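Local coordinates for protein beta-lactamase II (Erythrobacter litoralis, PDB 6V72) that probably hydrolyses the amide bond of beta-lactam antibiotics to give substituted beta-amino acids, as a zinc-dependent class B enzyme of the periplasm, at residues G59-L64 with A86-A91. Numbering follows the deposited sequence. Where two conformers were deposited one is given.
Sequences GDNTIL and AKPVRA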
# COMPACT_ATOMS: atom_id res chain seq x y z
N GLY A 59 -34.72 -7.56 17.09
CA GLY A 59 -35.79 -7.27 18.01
C GLY A 59 -35.87 -5.78 18.25
O GLY A 59 -35.97 -4.99 17.30
N ASP A 60 -35.80 -5.38 19.52
CA ASP A 60 -35.90 -3.99 19.91
C ASP A 60 -34.55 -3.33 20.13
O ASP A 60 -34.50 -2.23 20.71
CB ASP A 60 -36.75 -3.86 21.17
CG ASP A 60 -38.19 -4.33 20.97
OD1 ASP A 60 -38.78 -4.07 19.89
OD2 ASP A 60 -38.73 -4.96 21.90
N ASN A 61 -33.46 -3.95 19.69
CA ASN A 61 -32.13 -3.37 19.82
C ASN A 61 -31.38 -3.51 18.50
O ASN A 61 -31.85 -4.13 17.54
CB ASN A 61 -31.34 -4.03 20.95
CG ASN A 61 -31.87 -3.63 22.32
OD1 ASN A 61 -32.62 -4.38 22.96
ND2 ASN A 61 -31.51 -2.42 22.77
N THR A 62 -30.19 -2.92 18.46
CA THR A 62 -29.29 -3.09 17.33
C THR A 62 -27.94 -3.60 17.79
O THR A 62 -27.56 -3.47 18.96
CB THR A 62 -29.08 -1.78 16.54
OG1 THR A 62 -28.82 -0.70 17.44
CG2 THR A 62 -30.33 -1.45 15.70
N ILE A 63 -27.22 -4.18 16.84
CA ILE A 63 -25.84 -4.63 17.03
C ILE A 63 -24.97 -3.87 16.05
O ILE A 63 -25.29 -3.77 14.86
CB ILE A 63 -25.70 -6.15 16.80
CG1 ILE A 63 -26.52 -6.90 17.84
CG2 ILE A 63 -24.25 -6.56 16.89
CD1 ILE A 63 -27.23 -8.06 17.26
N LEU A 64 -23.88 -3.32 16.55
CA LEU A 64 -22.97 -2.48 15.77
C LEU A 64 -21.76 -3.29 15.32
O LEU A 64 -21.16 -4.01 16.12
CB LEU A 64 -22.51 -1.29 16.61
CG LEU A 64 -21.55 -0.28 15.95
CD1 LEU A 64 -22.20 0.39 14.79
CD2 LEU A 64 -21.07 0.73 16.99
N ALA A 86 -35.18 3.90 17.33
CA ALA A 86 -35.71 3.48 18.64
C ALA A 86 -35.35 2.03 18.93
O ALA A 86 -36.14 1.26 19.49
CB ALA A 86 -37.22 3.73 18.76
N LYS A 87 -34.13 1.67 18.55
CA LYS A 87 -33.58 0.33 18.77
C LYS A 87 -32.14 0.53 19.21
O LYS A 87 -31.21 0.43 18.40
CB LYS A 87 -33.69 -0.53 17.51
CG LYS A 87 -35.13 -0.86 17.17
CD LYS A 87 -35.22 -1.67 15.91
CE LYS A 87 -36.67 -2.03 15.61
NZ LYS A 87 -37.43 -0.82 15.23
N PRO A 88 -31.92 0.86 20.48
CA PRO A 88 -30.56 1.24 20.92
C PRO A 88 -29.55 0.13 20.69
O PRO A 88 -29.86 -1.07 20.74
CB PRO A 88 -30.74 1.52 22.41
CG PRO A 88 -32.19 1.86 22.55
CD PRO A 88 -32.93 1.05 21.54
N VAL A 89 -28.31 0.55 20.47
CA VAL A 89 -27.21 -0.40 20.34
C VAL A 89 -27.00 -1.09 21.68
O VAL A 89 -26.82 -0.44 22.71
CB VAL A 89 -25.92 0.31 19.89
CG1 VAL A 89 -24.79 -0.71 19.75
CG2 VAL A 89 -26.13 1.04 18.55
N ARG A 90 -27.05 -2.41 21.68
CA ARG A 90 -26.73 -3.08 22.93
C ARG A 90 -25.42 -3.85 22.90
O ARG A 90 -24.89 -4.15 23.97
CB ARG A 90 -27.86 -4.02 23.34
CG ARG A 90 -28.00 -5.19 22.50
CD ARG A 90 -28.77 -6.29 23.23
NE ARG A 90 -29.12 -7.26 22.21
CZ ARG A 90 -28.31 -8.21 21.76
NH1 ARG A 90 -27.08 -8.36 22.28
NH2 ARG A 90 -28.74 -9.00 20.79
N ALA A 91 -24.88 -4.12 21.72
CA ALA A 91 -23.60 -4.81 21.63
C ALA A 91 -22.91 -4.34 20.37
O ALA A 91 -23.55 -3.91 19.42
CB ALA A 91 -23.75 -6.33 21.61
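Two N-H groups grip the carbonyl oxygen of Pro-88. The side-chain amide of Asn-61 donates through ND2 to Pro-88 O at 2.9 Å, with that oxygen almost in the amide's own plane, while the backbone N of Thr-62 reaches Pro-88 O at 3.0 Å from the opposite face of the carbonyl. Asparagine suits the place: with CG beside its own backbone N (chi1 -72°), its short side chain brings a second donor to the oxygen that the next residue already binds. Proline, which has no N-H, serves the pairing through its carbonyl alone. The carbonyl before it, Lys-87 O, takes a bond from the hydroxyl of Thr-62, OG1 to O 2.8 Å; chi1 of 47° sets OG1 between the backbone N and carbonyl carbon, and CG2 packs against Lys-87 CB. The aliphatic chain of Lys-87 passes the carbonyls of Asp-60 and Gly-59, its CE lying 3.5 Å from Gly-59 O.

Farther along, Arg-90 N binds Thr-62 O at 3.0 Å, and Leu-64 N binds Ala-91 O at 2.9 Å. The branched Val-89 suits a strand and sits on the same face of the sheet as Thr-62, where both touch Ala-81 of helix 71-84; its CG1 meets Leu-64 CB at 3.9 Å. On the other face, Ile-63 and the small Ala-91 pack on Leu-153. Arg-90 runs beside Ile-63, whose CG1 lies over one face of the guanidinium, displaced toward its rim. Arg-90 NH1 is hydrogen-bonded to Ser-152 O, and the Arg-90 side chain crosses that of Asn-61 at about a right angle, its CG against Asn-61 CB.

Strands 61-65 and 89-93 are thus parallel neighbours, though strongly twisted here (57° between the directions of 61-64 and 89-91), joined through helix 71-84: a beta-alpha-beta crossover in the larger sheet of the alpha-beta/beta-alpha sandwich of metallo-beta-lactamases.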